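Local coordinates for hypothetical protein, conserved (Leishmania major, PDB 2B4W), which is of unknown function but belongs to the DUF1861 family of the beta-fructosidase clan, so a carbohydrate-related role is conceivable though unproven, at residues Val18-Lys23 with Asp69-Val74; Thr43-Arg48 with Arg61-Thr66. One frame throughout, in Å; residues are numbered along the deposited sequence.

Interaction 1 (Val18-Lys23 with Asp69-Val74)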
loop_
_atom_site.group_PDB
_atom_site.type_symbol
_atom_site.label_atom_id
_atom_site.label_comp_id
_atom_site.label_asym_id
_atom_site.label_seq_id
_atom_site.Cartn_x
_atom_site.Cartn_y
_atom_site.Cartn_z
ATOM N N VAL A 18 -11.702 10.605 8.057
ATOM C CA VAL A 18 -10.792 11.616 8.556
ATOM C C VAL A 18 -9.595 11.741 7.599
ATOM O O VAL A 18 -9.393 10.843 6.770
ATOM C CB VAL A 18 -10.205 11.340 9.951
ATOM C CG1 VAL A 18 -11.280 11.155 11.021
ATOM C CG2 VAL A 18 -9.303 10.108 9.898
ATOM N N LEU A 19 -8.886 12.851 7.809
ATOM C CA LEU A 19 -7.583 13.050 7.173
ATOM C C LEU A 19 -6.538 13.035 8.283
ATOM O O LEU A 19 -6.760 13.626 9.344
ATOM C CB LEU A 19 -7.517 14.329 6.349
ATOM C CG LEU A 19 -8.361 14.323 5.064
ATOM C CD1 LEU A 19 -8.270 15.684 4.385
ATOM C CD2 LEU A 19 -7.955 13.199 4.121
ATOM N N LEU A 20 -5.430 12.344 8.030
ATOM C CA LEU A 20 -4.377 12.332 9.035
ATOM C C LEU A 20 -3.776 13.738 9.116
ATOM O O LEU A 20 -3.765 14.449 8.111
ATOM C CB LEU A 20 -3.246 11.349 8.730
ATOM C CG LEU A 20 -3.638 9.894 8.463
ATOM C CD1 LEU A 20 -2.480 8.940 8.711
ATOM C CD2 LEU A 20 -4.839 9.520 9.306
ATOM N N THR A 21 -3.294 14.086 10.292
ATOM C CA THR A 21 -2.559 15.332 10.482
ATOM C C THR A 21 -1.104 14.923 10.732
ATOM O O THR A 21 -0.868 13.959 11.471
ATOM C CB THR A 21 -3.027 16.243 11.630
ATOM O OG1 THR A 21 -2.811 15.584 12.884
ATOM C CG2 THR A 21 -4.501 16.555 11.509
ATOM N N PHE A 22 -0.165 15.594 10.093
ATOM C CA PHE A 22 1.256 15.297 10.212
ATOM C C PHE A 22 1.984 16.541 10.741
ATOM O O PHE A 22 1.639 17.625 10.282
ATOM C CB PHE A 22 1.889 14.849 8.897
ATOM C CG PHE A 22 1.331 13.548 8.354
ATOM C CD1 PHE A 22 0.226 13.535 7.524
ATOM C CD2 PHE A 22 1.922 12.354 8.695
ATOM C CE1 PHE A 22 -0.256 12.331 7.046
ATOM C CE2 PHE A 22 1.446 11.153 8.212
ATOM C CZ PHE A 22 0.341 11.130 7.391
ATOM N N LYS A 23 2.921 16.356 11.656
ATOM C CA LYS A 23 3.724 17.382 12.295
ATOM C C LYS A 23 5.207 17.128 12.127
ATOM O O LYS A 23 5.686 16.007 12.046
ATOM C CB LYS A 23 3.404 17.509 13.781
ATOM C CG LYS A 23 1.998 17.975 14.105
ATOM C CD LYS A 23 1.605 17.532 15.515
ATOM C CE LYS A 23 1.153 18.740 16.327
ATOM N NZ LYS A 23 0.057 19.469 15.620
ATOM N N ASP A 69 -5.139 9.930 14.933
ATOM C CA ASP A 69 -4.913 10.355 13.545
ATOM C C ASP A 69 -3.921 11.512 13.431
ATOM O O ASP A 69 -3.926 12.312 12.498
ATOM C CB ASP A 69 -6.253 10.676 12.878
ATOM C CG ASP A 69 -7.200 9.490 12.914
ATOM O OD1 ASP A 69 -6.819 8.363 12.526
ATOM O OD2 ASP A 69 -8.367 9.662 13.325
ATOM N N GLU A 70 -2.974 11.584 14.369
ATOM C CA GLU A 70 -1.888 12.536 14.418
ATOM C C GLU A 70 -0.530 11.843 14.559
ATOM O O GLU A 70 -0.252 11.009 15.421
ATOM C CB GLU A 70 -2.031 13.530 15.573
ATOM C CG GLU A 70 -0.824 14.484 15.639
ATOM C CD GLU A 70 -0.884 15.283 16.934
ATOM O OE1 GLU A 70 -1.824 16.091 17.076
ATOM O OE2 GLU A 70 -0.026 15.113 17.817
ATOM N N PHE A 71 0.361 12.222 13.654
ATOM C CA PHE A 71 1.647 11.597 13.417
ATOM C C PHE A 71 2.771 12.614 13.359
ATOM O O PHE A 71 2.730 13.588 12.598
ATOM C CB PHE A 71 1.549 10.777 12.110
ATOM C CG PHE A 71 0.781 9.472 12.325
ATOM C CD1 PHE A 71 1.476 8.353 12.739
ATOM C CD2 PHE A 71 -0.575 9.401 12.109
ATOM C CE1 PHE A 71 0.804 7.165 12.958
ATOM C CE2 PHE A 71 -1.267 8.221 12.316
ATOM C CZ PHE A 71 -0.561 7.115 12.733
ATOM N N THR A 72 3.812 12.398 14.170
ATOM C CA THR A 72 4.932 13.338 14.158
ATOM C C THR A 72 6.203 12.704 13.603
ATOM O O THR A 72 6.612 11.588 13.912
ATOM C CB THR A 72 5.232 13.905 15.555
ATOM O OG1 THR A 72 4.133 14.681 16.008
ATOM C CG2 THR A 72 6.382 14.886 15.511
ATOM N N ALA A 73 6.868 13.470 12.735
ATOM C CA ALA A 73 8.029 12.904 12.057
ATOM C C ALA A 73 9.094 12.556 13.074
ATOM O O ALA A 73 9.285 13.311 14.036
ATOM C CB ALA A 73 8.529 13.914 11.025
ATOM N N VAL A 74 9.777 11.440 12.858
ATOM C CA VAL A 74 10.894 11.112 13.731
ATOM C C VAL A 74 12.171 11.756 13.180
ATOM O O VAL A 74 12.512 11.458 12.034
ATOM C CB VAL A 74 11.148 9.605 13.866
ATOM C CG1 VAL A 74 12.506 9.371 14.519
ATOM C CG2 VAL A 74 10.025 8.938 14.644
#
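Thr21-Lys23 and Glu70-Thr72 pair as parallel strands within a mixed beta-sheet, strand 16-23 being held on its other edge by strand 287-293. The ladder starts where Thr21 N donates to Asp69 O (2.9 Å, nearly straight at 173°), passes through Phe71 N to Thr21 O and Lys23 N to Phe71 O, and ends with Ala73 N on Lys23 O. The packed face carries Phe22 and Phe71, which run alongside each other, the rim of the Phe22 ring against the root of Phe71: Phe22 CD2 lies 3.8 Å from Phe71 CB, and Leu20 CD1 reaches Phe71 CE2 at 3.9 Å. Behind them stand Ile45 and Phe63, the latter edge-to-face with Phe22. Before the ladder, Val18 CG2 rests against the carboxylate of Asp69, whose OD1 is taken by a salt bridge to Arg290. The other face is loose and open to solvent at Thr21 and Lys23. Thr21 OG1, turned between its backbone N and carbonyl carbon (chi1 65°), makes a weak bond to Asp69 O. The aliphatic part of Lys23 crosses the Glu70 carboxylate, CD 3.6 Å from Glu70 CD, but the chain bends beyond it and leaves Lys23 NZ 4.1 Å from Glu70 OE1, too far for a salt bridge.

Interaction 2 (Thr43-Arg48 with Arg61-Thr66); sequences THIYGR and RLFEET
Phe63 O accepts the backbone N-H of Ile45 at 2.7 Å, in the carbonyl plane, and also meets the CA-H of His44, whose CA lies 3.0 Å away. Phe63 N returns a bond to Ile45 O, closing a hydrogen-bonded antiparallel pair; Gly47 with Arg61 forms the next such pair, and Glu65 N adds a bond to Thr43 O. On the face of Ile45, the Phe63 ring turns its edge to the backbone, with Ile45 O in its plane. Gly47 lets this ring edge come up against its backbone, Phe63 CE1 3.9 Å from Gly47 N. Ile45 CG2 packs on Phe63 CB, with Phe71 beside Ile45.

On the opposite face, that of His44, Tyr46, Leu62 and Glu64, Leu62 sends CD1 over one face of the Tyr46 ring in a CH-pi contact, 3.8 Å from the centroid and offset toward the rim. CG of Leu62 is anti to the backbone N (chi1 177°), which carries the branch across to Tyr46. Trp79 meets this ring edge-to-face, and Pro119 O binds Tyr46 OH. Next along this face, His44 and Glu64 run alongside each other, ring and carboxylate planes 64° apart. A water in the plane of the His44 ring lies 2.6 Å from His44 NE2 and also bonds Glu64 OE1, while Glu64 OE2 has a salt bridge to Lys42. At the end of the ladder, Thr43 CB packs against Glu65 CB. The arrangement is that of an antiparallel beta-hairpin, strands 42-50 and 59-67, inside a mixed sheet.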
loop_
_atom_site.group_PDB
_atom_site.type_symbol
_atom_site.label_atom_id
_atom_site.label_comp_id
_atom_site.label_asym_id
_atom_site.label_seq_id
_atom_site.Cartn_x
_atom_site.Cartn_y
_atom_site.Cartn_z
ATOM N N THR A 43 2.414 3.144 17.576
ATOM C CA THR A 43 1.921 3.098 16.219
ATOM C C THR A 43 2.789 4.077 15.409
ATOM O O THR A 43 3.066 5.184 15.870
ATOM C CB THR A 43 0.443 3.466 16.154
ATOM O OG1 THR A 43 -0.336 2.464 16.813
ATOM C CG2 THR A 43 -0.063 3.520 14.713
ATOM N N HIS A 44 3.233 3.630 14.258
ATOM C CA HIS A 44 4.097 4.382 13.355
ATOM C C HIS A 44 3.550 4.271 11.926
ATOM O O HIS A 44 2.683 3.462 11.586
ATOM C CB HIS A 44 5.511 3.873 13.358
ATOM C CG HIS A 44 6.327 4.063 14.583
ATOM N ND1 HIS A 44 6.249 3.223 15.668
ATOM C CD2 HIS A 44 7.265 5.003 14.888
ATOM C CE1 HIS A 44 7.104 3.652 16.582
ATOM N NE2 HIS A 44 7.741 4.733 16.152
ATOM N N ILE A 45 4.081 5.150 11.088
ATOM C CA ILE A 45 3.745 5.139 9.673
ATOM C C ILE A 45 4.898 5.766 8.870
ATOM O O ILE A 45 5.509 6.720 9.351
ATOM C CB ILE A 45 2.417 5.836 9.368
ATOM C CG1 ILE A 45 1.868 5.395 8.025
ATOM C CG2 ILE A 45 2.503 7.355 9.441
ATOM C CD1 ILE A 45 0.475 5.849 7.656
ATOM N N TYR A 46 5.185 5.190 7.703
ATOM C CA TYR A 46 6.072 5.866 6.758
ATOM C C TYR A 46 5.227 6.700 5.799
ATOM O O TYR A 46 4.186 6.239 5.331
ATOM C CB TYR A 46 6.906 4.903 5.918
ATOM C CG TYR A 46 7.890 4.088 6.707
ATOM C CD1 TYR A 46 9.118 4.596 7.112
ATOM C CD2 TYR A 46 7.562 2.779 7.031
ATOM C CE1 TYR A 46 10.016 3.824 7.841
ATOM C CE2 TYR A 46 8.443 2.014 7.752
ATOM C CZ TYR A 46 9.660 2.532 8.152
ATOM O OH TYR A 46 10.474 1.700 8.866
ATOM N N GLY A 47 5.676 7.904 5.493
ATOM C CA GLY A 47 4.987 8.753 4.540
ATOM C C GLY A 47 5.916 9.253 3.441
ATOM O O GLY A 47 7.127 9.415 3.600
ATOM N N ARG A 48 5.273 9.493 2.310
ATOM C CA ARG A 48 5.929 10.128 1.169
ATOM C C ARG A 48 5.748 11.625 1.341
ATOM O O ARG A 48 4.602 12.094 1.471
ATOM C CB ARG A 48 5.373 9.601 -0.133
ATOM C CG ARG A 48 5.642 10.336 -1.411
ATOM C CD ARG A 48 4.745 9.868 -2.570
ATOM N NE ARG A 48 5.208 10.435 -3.807
ATOM C CZ ARG A 48 5.060 10.146 -5.062
ATOM N NH1 ARG A 48 4.334 9.159 -5.535
ATOM N NH2 ARG A 48 5.693 10.925 -5.953
ATOM N N ARG A 61 9.789 9.823 5.154
ATOM C CA ARG A 61 10.031 9.968 6.583
ATOM C C ARG A 61 9.298 8.888 7.385
ATOM O O ARG A 61 8.327 8.284 6.926
ATOM C CB ARG A 61 9.603 11.344 7.076
ATOM C CG ARG A 61 10.449 12.488 6.535
ATOM C CD ARG A 61 11.873 12.469 7.023
ATOM N NE ARG A 61 12.075 12.901 8.387
ATOM C CZ ARG A 61 11.835 14.007 9.049
ATOM N NH1 ARG A 61 11.280 15.094 8.527
ATOM N NH2 ARG A 61 12.182 14.030 10.334
ATOM N N LEU A 62 9.785 8.664 8.591
ATOM C CA LEU A 62 9.114 7.813 9.566
ATOM C C LEU A 62 8.367 8.744 10.533
ATOM O O LEU A 62 9.030 9.665 11.003
ATOM C CB LEU A 62 10.083 6.944 10.349
ATOM C CG LEU A 62 9.517 6.057 11.466
ATOM C CD1 LEU A 62 8.723 4.879 10.904
ATOM C CD2 LEU A 62 10.656 5.582 12.358
ATOM N N PHE A 63 7.089 8.461 10.768
ATOM C CA PHE A 63 6.253 9.141 11.722
ATOM C C PHE A 63 5.717 8.212 12.835
ATOM O O PHE A 63 5.317 7.061 12.611
ATOM C CB PHE A 63 5.033 9.777 11.067
ATOM C CG PHE A 63 5.327 10.745 9.934
ATOM C CD1 PHE A 63 5.628 10.268 8.678
ATOM C CD2 PHE A 63 5.273 12.105 10.162
ATOM C CE1 PHE A 63 5.904 11.166 7.647
ATOM C CE2 PHE A 63 5.518 13.006 9.149
ATOM C CZ PHE A 63 5.837 12.513 7.904
ATOM N N GLU A 64 5.718 8.757 14.033
ATOM C CA GLU A 64 5.218 8.232 15.284
ATOM C C GLU A 64 3.868 8.870 15.605
ATOM O O GLU A 64 3.661 10.088 15.632
ATOM C CB GLU A 64 6.199 8.466 16.433
ATOM C CG GLU A 64 5.868 7.725 17.720
ATOM C CD GLU A 64 6.751 8.152 18.881
ATOM O OE1 GLU A 64 7.997 8.136 18.757
ATOM O OE2 GLU A 64 6.192 8.506 19.942
ATOM N N GLU A 65 2.899 7.988 15.853
ATOM C CA GLU A 65 1.622 8.428 16.376
ATOM C C GLU A 65 1.776 9.268 17.635
ATOM O O GLU A 65 2.317 8.853 18.667
ATOM C CB GLU A 65 0.735 7.216 16.712
ATOM C CG GLU A 65 -0.619 7.663 17.242
ATOM C CD GLU A 65 -1.575 6.498 17.481
ATOM O OE1 GLU A 65 -1.548 5.913 18.581
ATOM O OE2 GLU A 65 -2.359 6.178 16.562
ATOM N N THR A 66 1.283 10.511 17.628
ATOM C CA THR A 66 1.329 11.254 18.880
ATOM C C THR A 66 -0.061 11.767 19.273
ATOM O O THR A 66 -0.118 12.635 20.154
ATOM C CB THR A 66 2.240 12.500 18.835
ATOM O OG1 THR A 66 1.530 13.436 18.020
ATOM C CG2 THR A 66 3.587 12.222 18.223
HETATM O O HOH W 1 0.314 4.685 19.478
HETATM O O HOH W 2 9.744 5.779 17.409
#

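How the interactions relate
Strand 59-67 of interaction 2 leads directly into strand 70-73 of interaction 1, and the two are antiparallel neighbours, so both contacts belong to one sheet; along the chain, interaction 2 is nested inside the loop closed by interaction 1. Probable backbone bonds join them: Thr72 N to Glu64 O and Val74 N to Leu62 O, both 2.7 Å. Interaction 2 is the more buried, its centre about 14 Å from the centre of the chain, against about 17 Å for interaction 1, with aromatic packing on both faces and a water-linked polar pair at one end. Interaction 1 is parallel and only partly buried, apolar on one face and mostly polar on the other. Phe22, Phe63, Phe71 and Ile45 make a shared apolar layer across all four segments.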